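PDB 5LOY: designed Anbu Protein from Synthetic construct, which assembles helically as a consensus version of Anbu, the ancestral beta subunit, a proteasome precursor of the Ntn-hydrolase clan linked to protein degradation. Local coordinates for residues L8-V13 with T164-A170; S16-T20 with N184-G188; E37-V43 with S200-G204; A49-T55 with D107-F112; L174-D178 with Y215-R220. All blocks are in the same frame, centred on the assembly; numbering follows the deposited sequence.

Contact 1 of 5, residues L8-V13 with T164-A170; sequences LDEGLV and TSLEDAA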
# COMPACT_ATOMS: atom_id res chain seq x y z
N LEU A 8 17.88 8.39 -11.65
CA LEU A 8 18.85 7.36 -12.02
C LEU A 8 20.10 7.99 -12.56
O LEU A 8 20.10 9.16 -12.94
CB LEU A 8 18.25 6.47 -13.10
CG LEU A 8 16.80 6.11 -12.80
CD1 LEU A 8 16.01 5.99 -14.07
CD2 LEU A 8 16.74 4.85 -11.98
N ASP A 9 21.18 7.23 -12.61
CA ASP A 9 22.41 7.72 -13.21
C ASP A 9 22.14 8.19 -14.63
O ASP A 9 22.65 9.22 -15.04
CB ASP A 9 23.52 6.65 -13.20
CG ASP A 9 24.08 6.38 -11.79
OD1 ASP A 9 23.68 7.08 -10.81
OD2 ASP A 9 24.91 5.44 -11.64
N GLU A 10 21.32 7.44 -15.36
CA GLU A 10 21.01 7.74 -16.77
C GLU A 10 20.07 8.94 -16.98
O GLU A 10 19.97 9.41 -18.10
CB GLU A 10 20.37 6.50 -17.43
CG GLU A 10 21.33 5.43 -17.95
CD GLU A 10 20.63 4.25 -18.68
OE1 GLU A 10 19.42 4.36 -19.08
OE2 GLU A 10 21.29 3.19 -18.87
N GLY A 11 19.35 9.39 -15.94
CA GLY A 11 18.33 10.44 -16.09
C GLY A 11 17.17 10.41 -15.09
O GLY A 11 17.36 10.08 -13.94
N LEU A 12 15.98 10.82 -15.52
CA LEU A 12 14.79 10.92 -14.65
C LEU A 12 13.56 10.34 -15.35
O LEU A 12 13.42 10.44 -16.57
CB LEU A 12 14.48 12.37 -14.32
CG LEU A 12 15.53 13.24 -13.64
CD1 LEU A 12 15.23 14.72 -13.83
CD2 LEU A 12 15.59 12.92 -12.15
N VAL A 13 12.65 9.80 -14.55
CA VAL A 13 11.37 9.32 -15.03
C VAL A 13 10.23 9.87 -14.14
O VAL A 13 10.32 9.79 -12.92
CB VAL A 13 11.32 7.80 -14.98
CG1 VAL A 13 9.94 7.30 -15.39
CG2 VAL A 13 12.39 7.20 -15.86
N THR A 164 19.66 1.35 -12.53
CA THR A 164 18.54 0.91 -13.36
C THR A 164 18.45 1.75 -14.64
O THR A 164 18.69 2.96 -14.60
CB THR A 164 17.22 1.02 -12.59
OG1 THR A 164 17.29 0.21 -11.40
CG2 THR A 164 16.05 0.56 -13.44
N SER A 165 18.11 1.11 -15.75
CA SER A 165 18.02 1.83 -17.05
C SER A 165 16.73 2.63 -17.13
O SER A 165 15.78 2.35 -16.41
CB SER A 165 18.07 0.85 -18.22
OG SER A 165 16.84 0.12 -18.29
N LEU A 166 16.70 3.64 -17.99
CA LEU A 166 15.49 4.45 -18.16
C LEU A 166 14.32 3.59 -18.59
O LEU A 166 13.21 3.77 -18.08
CB LEU A 166 15.69 5.55 -19.19
CG LEU A 166 16.65 6.67 -18.78
CD1 LEU A 166 16.81 7.63 -19.93
CD2 LEU A 166 16.16 7.40 -17.53
N GLU A 167 14.57 2.64 -19.49
CA GLU A 167 13.52 1.74 -19.96
C GLU A 167 12.90 0.95 -18.79
O GLU A 167 11.68 0.94 -18.62
CB GLU A 167 14.04 0.76 -21.02
CG GLU A 167 14.75 1.40 -22.22
CD GLU A 167 16.27 1.57 -22.00
OE1 GLU A 167 17.02 0.59 -22.24
OE2 GLU A 167 16.71 2.67 -21.58
N ASP A 168 13.74 0.34 -17.96
CA ASP A 168 13.22 -0.45 -16.84
C ASP A 168 12.51 0.40 -15.80
O ASP A 168 11.54 -0.04 -15.20
CB ASP A 168 14.33 -1.27 -16.16
CG ASP A 168 14.78 -2.46 -16.98
OD1 ASP A 168 14.05 -2.85 -17.93
OD2 ASP A 168 15.85 -3.02 -16.69
N ALA A 169 13.02 1.61 -15.54
CA ALA A 169 12.38 2.49 -14.55
C ALA A 169 11.00 2.90 -15.02
O ALA A 169 10.08 2.96 -14.19
CB ALA A 169 13.23 3.71 -14.29
N ALA A 170 10.85 3.15 -16.31
CA ALA A 170 9.52 3.42 -16.86
C ALA A 170 8.58 2.22 -16.75
O ALA A 170 7.40 2.37 -16.33
CB ALA A 170 9.60 3.90 -18.28
O HOH W 1 20.93 4.38 -14.57
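Leu-8 CD1 and Ala-169 CB meet 3.6 Å apart at the apolar centre, and Leu-166 CD2 closes on the same Leu-8 CD1 at 3.7 Å. Val-13 adds its CG2, 3.9 Å from Ala-169 CB; its side chain runs past that of Leu-166 in the opposite direction, while its CG1 faces the backbone of Ala-170. The second branch of Leu-8, CD2, lies against Thr-164 CB and carbonyl O. CG of Leu-8, beside the backbone N (chi1 -44°), carries the branch point toward the helix, from which CD1 goes to Leu-166 and Ala-169 and CD2 to Thr-164. Trimmed to an alanine, Leu-8 would lose both branches, which would probably open a gap between Thr-164, Leu-166 and Ala-169. This is the outer helix layer of the proteasome-type sandwich lying on its sheet: the axes of strand 11-13 and helix 166-170 run 18° from parallel, 8.7 Å apart. A type I turn, Leu-8 to Gly-11, joins strands 2-8 and 11-21; a CB on Gly-11 would press on Leu-166 CD2. Further out, the first turn of the helix is gripped from two sources. Leu-166 N donates to Glu-10 OE1 (3.0 Å, 163° at the hydrogen), meeting the carboxylate from above its plane, and Asp-168 N donates to OG of Ser-165, the N-cap residue (3.1 Å). Glu-167 OE2 comes within 4.1 Å of Glu-10 OE1, a like-charge approach that the helix start may soften. At the polar edge a water accepts from Glu-10 N and donates to Thr-164 O (2.7 Å).

Contact 2 of 5, residues S16-T20 with N184-G188; sequences SDSRT and NLSVG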
# COMPACT_ATOMS: atom_id res chain seq x y z
N SER A 16 2.28 10.28 -13.67
CA SER A 16 1.16 10.72 -12.85
C SER A 16 -0.15 10.31 -13.47
O SER A 16 -0.24 10.23 -14.68
CB SER A 16 1.17 12.25 -12.71
OG SER A 16 1.08 12.87 -13.98
N ASP A 17 -1.16 10.07 -12.64
CA ASP A 17 -2.51 9.75 -13.13
C ASP A 17 -3.34 11.03 -13.23
O ASP A 17 -2.79 12.13 -13.11
CB ASP A 17 -3.19 8.75 -12.20
CG ASP A 17 -3.84 9.43 -11.00
OD1 ASP A 17 -3.19 10.36 -10.45
OD2 ASP A 17 -4.99 9.06 -10.63
N SER A 18 -4.65 10.92 -13.44
CA SER A 18 -5.50 12.11 -13.61
C SER A 18 -6.81 12.11 -12.82
O SER A 18 -7.57 13.05 -12.93
CB SER A 18 -5.79 12.34 -15.09
OG SER A 18 -6.37 11.19 -15.69
N ARG A 19 -7.06 11.09 -12.03
CA ARG A 19 -8.32 11.01 -11.34
C ARG A 19 -8.25 11.90 -10.10
O ARG A 19 -7.34 11.81 -9.29
CB ARG A 19 -8.63 9.57 -11.00
CG ARG A 19 -10.01 9.36 -10.45
CD ARG A 19 -10.36 7.88 -10.38
NE ARG A 19 -10.66 7.28 -11.68
CZ ARG A 19 -11.00 5.99 -11.85
NH1 ARG A 19 -11.03 5.16 -10.82
NH2 ARG A 19 -11.28 5.53 -13.05
N THR A 20 -9.21 12.80 -9.98
CA THR A 20 -9.08 13.91 -9.07
C THR A 20 -10.39 14.20 -8.35
O THR A 20 -11.43 14.27 -8.97
CB THR A 20 -8.68 15.20 -9.84
OG1 THR A 20 -7.52 14.95 -10.64
CG2 THR A 20 -8.35 16.33 -8.89
N ASN A 184 -7.20 0.34 -5.70
CA ASN A 184 -7.73 1.56 -5.14
C ASN A 184 -8.40 2.43 -6.19
O ASN A 184 -7.76 2.83 -7.17
CB ASN A 184 -6.60 2.35 -4.48
CG ASN A 184 -7.07 3.64 -3.82
OD1 ASN A 184 -7.39 4.61 -4.49
ND2 ASN A 184 -7.14 3.64 -2.49
N LEU A 185 -9.67 2.73 -5.99
CA LEU A 185 -10.44 3.41 -7.03
C LEU A 185 -10.23 4.92 -7.12
O LEU A 185 -10.90 5.58 -7.92
CB LEU A 185 -11.93 3.07 -6.89
CG LEU A 185 -12.26 1.61 -7.25
CD1 LEU A 185 -13.77 1.38 -7.22
CD2 LEU A 185 -11.73 1.23 -8.63
N SER A 186 -9.35 5.49 -6.31
CA SER A 186 -9.13 6.93 -6.35
C SER A 186 -8.02 7.27 -7.35
O SER A 186 -7.78 8.43 -7.64
CB SER A 186 -8.84 7.51 -4.95
OG SER A 186 -7.51 7.18 -4.53
N VAL A 187 -7.34 6.25 -7.89
CA VAL A 187 -6.42 6.48 -8.99
C VAL A 187 -6.89 5.84 -10.30
O VAL A 187 -7.50 4.77 -10.30
CB VAL A 187 -4.92 6.25 -8.61
CG1 VAL A 187 -4.74 5.90 -7.15
CG2 VAL A 187 -4.22 5.29 -9.52
N GLY A 188 -6.63 6.53 -11.42
CA GLY A 188 -7.21 6.18 -12.71
C GLY A 188 -6.60 6.84 -13.93
O GLY A 188 -6.02 7.92 -13.86
O HOH W 2 -9.15 10.50 -6.84
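Asp-17 and Gly-188 join the start of an Asx turn to the loop that follows helix 166-183, beside the N-terminal Thr-1, the position of the nucleophile in active proteasome subunits. Among the hydrogen bonds, Gly-188 N donates to Asp-17 OD2 (3.1 Å) on the anti lone pair, whereas Arg-19 N reaches the same oxygen (3.2 Å) from above the carboxylate plane, 73° out of it, and closes the Asx turn. With CG of Asp-17 between the backbone N and the carbonyl carbon (chi1 83°), OD2 can meet both donors. Thr-1 N also donates to OD2 and Tyr-2 N to OD1, so several backbone donors fix the rotation of this buried carboxylate. A weak backbone bond runs from Ser-18 N to Gly-188 O (3.3 Å). In the loop Asn-184 OD1 forms a second Asx turn, taking both Ser-186 N and Ser-186 OG, the latter at 2.6 Å. One water donates to Ser-186 O (2.6 Å) and weakly to Arg-19 O. Van der Waals contact is supplied by Arg-19, whose chain lies along the loop: CB and CG pass Ser-186 O, then a bend at chi3 (-75°) swings the guanidinium over Gly-188, whose CA lies 3.7 Å above the guanidinium plane, toward its rim. A side chain on Gly-188 would collide with Arg-19 NE. Val-187 CB lies beside Asp-17 OD2, and its side chain also packs on Thr-180 and Met-181 of the helix. At its edge the guanidinium makes its own hydrogen bond: Arg-19 NH1 donates to Leu-185 O (2.9 Å), nearly in the guanidinium plane.

Contact 3 of 5, residues E37-V43 with S200-G204; sequences EVPGERV and SLRVG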
# COMPACT_ATOMS: atom_id res chain seq x y z
N GLU A 37 10.25 24.20 -19.84
CA GLU A 37 11.36 23.80 -20.68
C GLU A 37 11.95 25.04 -21.38
O GLU A 37 11.20 25.84 -21.94
CB GLU A 37 10.89 22.77 -21.72
CG GLU A 37 12.00 22.25 -22.65
CD GLU A 37 11.51 21.37 -23.82
OE1 GLU A 37 10.33 21.49 -24.22
OE2 GLU A 37 12.30 20.54 -24.34
N VAL A 38 13.27 25.20 -21.31
CA VAL A 38 14.01 26.05 -22.26
C VAL A 38 14.97 25.13 -22.99
O VAL A 38 15.99 24.74 -22.44
CB VAL A 38 14.78 27.19 -21.58
CG1 VAL A 38 15.55 28.02 -22.61
CG2 VAL A 38 13.83 28.08 -20.80
N PRO A 39 14.63 24.75 -24.23
CA PRO A 39 15.39 23.66 -24.86
C PRO A 39 16.86 24.03 -25.01
O PRO A 39 17.16 25.14 -25.45
CB PRO A 39 14.71 23.50 -26.23
CG PRO A 39 13.39 24.20 -26.11
CD PRO A 39 13.62 25.32 -25.14
N GLY A 40 17.74 23.12 -24.60
CA GLY A 40 19.17 23.39 -24.57
C GLY A 40 19.71 24.14 -23.35
O GLY A 40 20.92 24.35 -23.27
N GLU A 41 18.86 24.59 -22.42
CA GLU A 41 19.34 25.21 -21.17
C GLU A 41 18.73 24.54 -19.91
O GLU A 41 19.46 24.35 -18.94
CB GLU A 41 19.24 26.76 -21.17
CG GLU A 41 18.22 27.39 -20.17
CD GLU A 41 18.74 27.84 -18.74
OE1 GLU A 41 19.55 27.17 -18.02
OE2 GLU A 41 18.25 28.91 -18.29
N ARG A 42 17.44 24.17 -19.91
CA ARG A 42 16.86 23.45 -18.75
C ARG A 42 15.53 22.76 -19.03
O ARG A 42 14.78 23.17 -19.90
CB ARG A 42 16.61 24.41 -17.58
CG ARG A 42 15.53 25.45 -17.87
CD ARG A 42 15.27 26.39 -16.71
NE ARG A 42 16.50 27.07 -16.32
CZ ARG A 42 16.74 27.65 -15.14
NH1 ARG A 42 15.82 27.66 -14.18
NH2 ARG A 42 17.91 28.21 -14.92
N VAL A 43 15.25 21.74 -18.24
CA VAL A 43 13.95 21.10 -18.19
C VAL A 43 13.56 20.93 -16.73
O VAL A 43 14.31 20.36 -15.96
CB VAL A 43 13.98 19.71 -18.82
CG1 VAL A 43 12.63 19.03 -18.72
CG2 VAL A 43 14.40 19.79 -20.27
N SER A 200 20.56 15.93 -21.87
CA SER A 200 19.89 16.30 -23.12
C SER A 200 19.41 17.75 -23.08
O SER A 200 19.47 18.44 -24.07
CB SER A 200 18.72 15.36 -23.42
OG SER A 200 17.78 15.36 -22.35
N LEU A 201 18.92 18.19 -21.92
CA LEU A 201 18.36 19.53 -21.72
C LEU A 201 17.19 19.79 -22.66
O LEU A 201 16.98 20.90 -23.16
CB LEU A 201 19.46 20.59 -21.87
CG LEU A 201 20.65 20.42 -20.90
CD1 LEU A 201 21.72 21.46 -21.20
CD2 LEU A 201 20.22 20.53 -19.45
N ARG A 202 16.40 18.74 -22.85
CA ARG A 202 15.33 18.69 -23.83
C ARG A 202 14.32 17.63 -23.33
O ARG A 202 14.72 16.63 -22.76
CB ARG A 202 15.95 18.27 -25.16
CG ARG A 202 15.35 18.88 -26.40
CD ARG A 202 16.27 18.62 -27.60
NE ARG A 202 17.42 19.54 -27.65
CZ ARG A 202 17.39 20.79 -28.13
NH1 ARG A 202 16.26 21.31 -28.63
NH2 ARG A 202 18.49 21.55 -28.11
N VAL A 203 13.03 17.84 -23.54
CA VAL A 203 12.06 16.79 -23.23
C VAL A 203 12.11 15.74 -24.35
O VAL A 203 11.67 15.99 -25.47
CB VAL A 203 10.63 17.32 -23.14
CG1 VAL A 203 9.65 16.18 -22.90
CG2 VAL A 203 10.51 18.32 -22.01
N GLY A 204 12.68 14.57 -24.05
CA GLY A 204 12.93 13.55 -25.09
C GLY A 204 11.67 12.76 -25.39
O GLY A 204 11.18 12.77 -26.51
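Glu-37 and Val-203 cross obliquely. With CG anti to the backbone N (chi1 -179°) and the chain extended, Glu-37 delivers OE2 to Val-203 N at 2.9 Å; the bond is nearly straight, 170° at the hydrogen, and meets the carboxylate from above its plane. The carboxylate carbon CD then rests on Val-203 CG2 (3.7 Å). Val-43 CG1 meets Val-203 CG2, the side chains at about a right angle, and the other methyl of Val-43, CG2, presses on Arg-202 N at 3.4 Å. Leu-201, which has a positive phi (59°), bends the loop and offers its O to Gly-40 N (2.8 Å), while its CD1 touches Gly-40 O (3.6 Å). Arg-202 starts away from the hairpin but bends at chi3, bringing NH1 to 3.6 Å from Pro-39 CB and laying one guanidinium face over Gly-40 N. Within the hairpin Glu-41 and Arg-42 form a classic beta bulge opposite Val-38, whose O accepts from both their N atoms. The contact thus ties the turn between strands 33-38 and 42-50 to the loop between strands 191-197 and 205-209, one from each sheet of the sandwich, with Leu-201 reaching Gln-117 of strand 110-118 and Val-43 reaching Tyr-196.

Contact 4 of 5, residues A49-T55 with D107-F112; sequences AGNLATT and DFNASF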
# COMPACT_ATOMS: atom_id res chain seq x y z
N ALA A 49 -0.32 16.95 -6.12
CA ALA A 49 -1.28 16.10 -5.41
C ALA A 49 -1.99 16.88 -4.31
O ALA A 49 -1.44 17.85 -3.78
CB ALA A 49 -0.58 14.92 -4.81
N GLY A 50 -3.18 16.44 -3.96
CA GLY A 50 -3.96 17.04 -2.88
C GLY A 50 -5.08 17.89 -3.42
O GLY A 50 -5.54 17.70 -4.52
N ASN A 51 -5.50 18.86 -2.64
CA ASN A 51 -6.61 19.68 -2.97
C ASN A 51 -6.38 20.45 -4.27
O ASN A 51 -5.39 21.16 -4.40
CB ASN A 51 -6.84 20.63 -1.83
CG ASN A 51 -8.10 21.42 -2.00
OD1 ASN A 51 -8.15 22.37 -2.78
ND2 ASN A 51 -9.12 21.03 -1.29
N LEU A 52 -7.28 20.29 -5.23
CA LEU A 52 -7.14 20.90 -6.56
C LEU A 52 -7.17 22.42 -6.52
O LEU A 52 -6.43 23.05 -7.24
CB LEU A 52 -8.26 20.41 -7.48
CG LEU A 52 -8.16 20.87 -8.95
CD1 LEU A 52 -6.93 20.28 -9.62
CD2 LEU A 52 -9.38 20.50 -9.74
N ALA A 53 -8.04 23.02 -5.73
CA ALA A 53 -8.03 24.48 -5.64
C ALA A 53 -6.67 25.00 -5.17
O ALA A 53 -6.18 26.02 -5.66
CB ALA A 53 -9.14 25.01 -4.73
N THR A 54 -6.05 24.28 -4.25
CA THR A 54 -4.75 24.67 -3.75
C THR A 54 -3.66 24.47 -4.81
O THR A 54 -2.88 25.38 -5.07
CB THR A 54 -4.41 23.87 -2.49
OG1 THR A 54 -5.38 24.16 -1.50
CG2 THR A 54 -3.02 24.22 -1.95
N THR A 55 -3.61 23.30 -5.46
CA THR A 55 -2.57 23.09 -6.46
C THR A 55 -2.69 24.09 -7.63
O THR A 55 -1.69 24.61 -8.08
CB THR A 55 -2.52 21.66 -7.01
OG1 THR A 55 -3.74 21.38 -7.68
CG2 THR A 55 -2.32 20.70 -5.88
N ASP A 107 -10.41 19.65 3.77
CA ASP A 107 -8.94 19.52 3.80
C ASP A 107 -8.24 20.15 2.57
O ASP A 107 -8.30 19.58 1.46
CB ASP A 107 -8.52 18.04 3.93
CG ASP A 107 -6.98 17.84 3.98
OD1 ASP A 107 -6.23 18.77 4.39
OD2 ASP A 107 -6.50 16.75 3.59
N PHE A 108 -7.54 21.27 2.80
CA PHE A 108 -6.92 22.07 1.72
C PHE A 108 -5.44 21.77 1.45
O PHE A 108 -4.80 22.48 0.66
CB PHE A 108 -7.14 23.57 1.97
CG PHE A 108 -8.60 23.98 2.09
CD1 PHE A 108 -9.56 23.48 1.21
CD2 PHE A 108 -9.01 24.89 3.07
CE1 PHE A 108 -10.89 23.86 1.32
CE2 PHE A 108 -10.34 25.27 3.18
CZ PHE A 108 -11.29 24.75 2.30
N ASN A 109 -4.89 20.72 2.05
CA ASN A 109 -3.47 20.42 1.88
C ASN A 109 -3.08 19.92 0.51
O ASN A 109 -3.89 19.33 -0.21
CB ASN A 109 -3.00 19.40 2.90
CG ASN A 109 -2.75 20.01 4.26
OD1 ASN A 109 -2.85 21.21 4.44
ND2 ASN A 109 -2.44 19.17 5.22
N ALA A 110 -1.81 20.15 0.16
CA ALA A 110 -1.28 19.79 -1.13
C ALA A 110 0.18 19.44 -1.03
O ALA A 110 0.84 19.71 -0.05
CB ALA A 110 -1.47 20.93 -2.12
N SER A 111 0.69 18.85 -2.09
CA SER A 111 1.99 18.23 -2.05
C SER A 111 2.56 18.11 -3.48
O SER A 111 1.79 17.96 -4.43
CB SER A 111 1.83 16.84 -1.42
OG SER A 111 3.08 16.35 -1.08
N PHE A 112 3.88 18.17 -3.64
CA PHE A 112 4.46 18.20 -4.97
C PHE A 112 5.74 17.39 -5.09
O PHE A 112 6.46 17.16 -4.10
CB PHE A 112 4.79 19.64 -5.37
CG PHE A 112 3.61 20.59 -5.27
CD1 PHE A 112 3.29 21.20 -4.07
CD2 PHE A 112 2.84 20.86 -6.38
CE1 PHE A 112 2.22 22.05 -3.98
CE2 PHE A 112 1.78 21.71 -6.30
CZ PHE A 112 1.46 22.31 -5.10
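Asn-51 and Phe-108 lie side by side and point the same way, the amide plane 87° from the ring plane. ND2 of Asn-51 comes to the ring's edge, in its plane, 3.5 Å from Phe-108 CD1, though Phe-108, like Asp-107, is poorly ordered. With the same reserve, ND2 donates to Asp-107 O (3.2 Å), from above the carbonyl plane. On the other side of the amide, Asn-51 OD1 accepts from Thr-54 N in the carbonyl plane, on a lone pair, as N-cap of helix 52-62. CG anti to the backbone N (chi1 -172°) lets one amide serve both helix and neighbouring segment. A leucine at Asn-51 would keep some bulk but would probably leave Thr-54 N without its cap and Asp-107 O without this donor. Thr-54 adds a second tie, OG1 donating to Phe-108 O at 2.8 Å, and its CG2 packs on Ala-110 CB (3.6 Å), as does CG2 of Thr-55. The strands pair antiparallel: Ala-49 and Ser-111 exchange both backbone bonds (2.9 Å from Ala-49 N to Ser-111 O), and Asn-51 N donates to Asn-109 O (3.0 Å). At the non-hydrogen-bonded pair Gly-50 and Ala-110 come within 4.2 Å between CA atoms, so close that a CB on Gly-50 would clash. The contact ends the pairing of strands 42-50 and 110-118 where helix 52-62 begins. Helix 79-94 covers Thr-54 and Phe-112 through Leu-90, while Ala-49 and Ser-111 face Ile-146 of the other sheet and Ala-49 touches Thr-1.

Contact 5 of 5, residues L174-D178 with Y215-R220; sequences LVSFD and YFRMLR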
# COMPACT_ATOMS: atom_id res chain seq x y z
N LEU A 174 5.07 1.99 -14.51
CA LEU A 174 3.78 1.59 -15.07
C LEU A 174 3.14 0.41 -14.32
O LEU A 174 1.93 0.40 -14.06
CB LEU A 174 3.92 1.28 -16.56
CG LEU A 174 4.22 2.54 -17.39
CD1 LEU A 174 4.42 2.19 -18.85
CD2 LEU A 174 3.08 3.56 -17.28
N VAL A 175 3.96 -0.55 -13.95
CA VAL A 175 3.51 -1.69 -13.18
C VAL A 175 3.03 -1.24 -11.79
O VAL A 175 2.00 -1.70 -11.28
CB VAL A 175 4.68 -2.72 -13.09
CG1 VAL A 175 4.46 -3.71 -11.97
CG2 VAL A 175 4.81 -3.43 -14.42
N SER A 176 3.77 -0.31 -11.19
CA SER A 176 3.34 0.37 -9.96
C SER A 176 1.94 0.98 -10.08
O SER A 176 1.13 0.89 -9.15
CB SER A 176 4.34 1.46 -9.59
OG SER A 176 4.05 1.96 -8.30
N PHE A 177 1.64 1.61 -11.22
CA PHE A 177 0.32 2.16 -11.43
C PHE A 177 -0.72 1.09 -11.62
O PHE A 177 -1.85 1.22 -11.13
CB PHE A 177 0.29 3.10 -12.63
CG PHE A 177 0.65 4.49 -12.26
CD1 PHE A 177 1.97 4.85 -12.11
CD2 PHE A 177 -0.34 5.44 -12.01
CE1 PHE A 177 2.33 6.13 -11.73
CE2 PHE A 177 0.01 6.72 -11.62
CZ PHE A 177 1.34 7.07 -11.47
N ASP A 178 -0.37 0.03 -12.33
CA ASP A 178 -1.29 -1.08 -12.56
C ASP A 178 -1.80 -1.63 -11.23
O ASP A 178 -3.00 -1.77 -11.04
CB ASP A 178 -0.59 -2.17 -13.36
CG ASP A 178 -1.42 -3.44 -13.49
OD1 ASP A 178 -2.63 -3.39 -13.83
OD2 ASP A 178 -0.84 -4.52 -13.27
N TYR A 215 0.31 -0.65 -25.82
CA TYR A 215 1.45 -1.05 -25.03
C TYR A 215 1.05 -1.32 -23.57
O TYR A 215 1.42 -2.37 -23.00
CB TYR A 215 2.59 -0.03 -25.07
CG TYR A 215 3.72 -0.40 -24.13
CD1 TYR A 215 4.56 -1.47 -24.39
CD2 TYR A 215 3.93 0.32 -22.97
CE1 TYR A 215 5.58 -1.80 -23.53
CE2 TYR A 215 4.96 0.00 -22.10
CZ TYR A 215 5.78 -1.06 -22.38
OH TYR A 215 6.79 -1.36 -21.47
N PHE A 216 0.31 -0.39 -22.96
CA PHE A 216 -0.03 -0.54 -21.54
C PHE A 216 -0.93 -1.76 -21.34
O PHE A 216 -0.77 -2.46 -20.36
CB PHE A 216 -0.64 0.74 -20.96
CG PHE A 216 -0.74 0.75 -19.44
CD1 PHE A 216 0.31 0.35 -18.63
CD2 PHE A 216 -1.89 1.19 -18.83
CE1 PHE A 216 0.21 0.39 -17.24
CE2 PHE A 216 -2.00 1.22 -17.44
CZ PHE A 216 -0.95 0.81 -16.64
N ARG A 217 -1.81 -2.05 -22.30
CA ARG A 217 -2.58 -3.29 -22.27
C ARG A 217 -1.72 -4.54 -22.34
O ARG A 217 -1.95 -5.47 -21.59
CB ARG A 217 -3.54 -3.37 -23.44
CG ARG A 217 -4.88 -2.73 -23.17
CD ARG A 217 -5.90 -3.16 -24.24
NE ARG A 217 -7.08 -2.32 -24.13
CZ ARG A 217 -8.03 -2.23 -25.05
NH1 ARG A 217 -7.96 -2.93 -26.18
NH2 ARG A 217 -9.05 -1.41 -24.83
N MET A 218 -0.74 -4.55 -23.23
CA MET A 218 0.18 -5.67 -23.34
C MET A 218 0.94 -5.86 -22.04
O MET A 218 1.13 -6.97 -21.59
CB MET A 218 1.17 -5.49 -24.47
CG MET A 218 1.52 -6.78 -25.19
SD MET A 218 2.58 -6.62 -26.68
CE MET A 218 3.64 -5.17 -26.44
N LEU A 219 1.41 -4.76 -21.47
CA LEU A 219 2.22 -4.83 -20.28
C LEU A 219 1.42 -5.44 -19.14
O LEU A 219 1.88 -6.36 -18.46
CB LEU A 219 2.72 -3.44 -19.90
CG LEU A 219 3.78 -3.29 -18.82
CD1 LEU A 219 5.07 -3.91 -19.33
CD2 LEU A 219 4.02 -1.83 -18.48
N ARG A 220 0.21 -4.95 -18.93
CA ARG A 220 -0.60 -5.43 -17.82
C ARG A 220 -0.89 -6.92 -17.95
O ARG A 220 -0.84 -7.67 -16.99
CB ARG A 220 -1.90 -4.65 -17.75
CG ARG A 220 -1.69 -3.18 -17.41
CD ARG A 220 -2.98 -2.41 -17.46
NE ARG A 220 -3.52 -2.32 -16.12
CZ ARG A 220 -4.58 -1.59 -15.78
NH1 ARG A 220 -5.22 -0.88 -16.72
NH2 ARG A 220 -4.99 -1.55 -14.49
O HOH W 3 -1.68 -6.92 -14.31
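Segments 174-178 and 215-220, of helices 166-183 and 214-232, cross at -73° with their axes 10.6 Å apart, nearest in CA terms at Asp-178 and Arg-220. Leu-174 supplies the apolar part: its CB sits against Leu-219 CD2 (3.7 Å), the two side chains crossing at about a right angle, and its CD1 reaches the edge of the Tyr-215 ring at CE2 (4.0 Å). Phe-216, with CG anti to the backbone N (chi1 -168°), turns its ring edge to the other helix, CE1 3.6 Å from Leu-174 O, while Arg-220 CD lies over one face of that ring. Beyond this, the arginine chain bends at chi3 and brings NE to Asp-178 OD1 (2.7 Å) in the guanidinium plane; NH2 adds a weak bond at 3.1 Å. The two flat groups stand 87° apart, and NE meets OD1 from above the carboxylate plane. A water donates to both Asp-178 OD2 (2.7 Å) and Arg-220 O. Arg-182 makes a further salt bridge to OD1, and Arg-158 of the second subunit one to OD2; Tyr-215 OH makes a hydrogen bond to Pro-235 O of the second subunit, whose Leu-234 packs on Val-175 and Leu-219. Three arginines thus converge on one buried carboxylate, which would probably keep Asp-178 ionised and links the crossing of these helices to the subunit interface.

Contacts 1, 2 and 5 follow one side of the sandwich. Contacts 1 and 2 share strand 11-21, their centres 23 Å apart. Contacts 1 and 5 share helix 166-183 and both reach the second subunit; their centres are 17 Å apart. Phe-177, from the helix of contact 5, packs on Ser-16 and Asp-17 of contact 2. Contacts 3 and 4 lie 28 Å apart between centres on strand 42-50 of the other sheet. Contact 4 is nested within the loops closed by contacts 1, 2 and 3, whose segments alternate; contact 1 closes before contact 5 opens, while 5 crosses 2 and 3. Late elements thereby lock early strands, and Thr-1, the nucleophile position in active proteasome subunits, lies beside contacts 2 and 4.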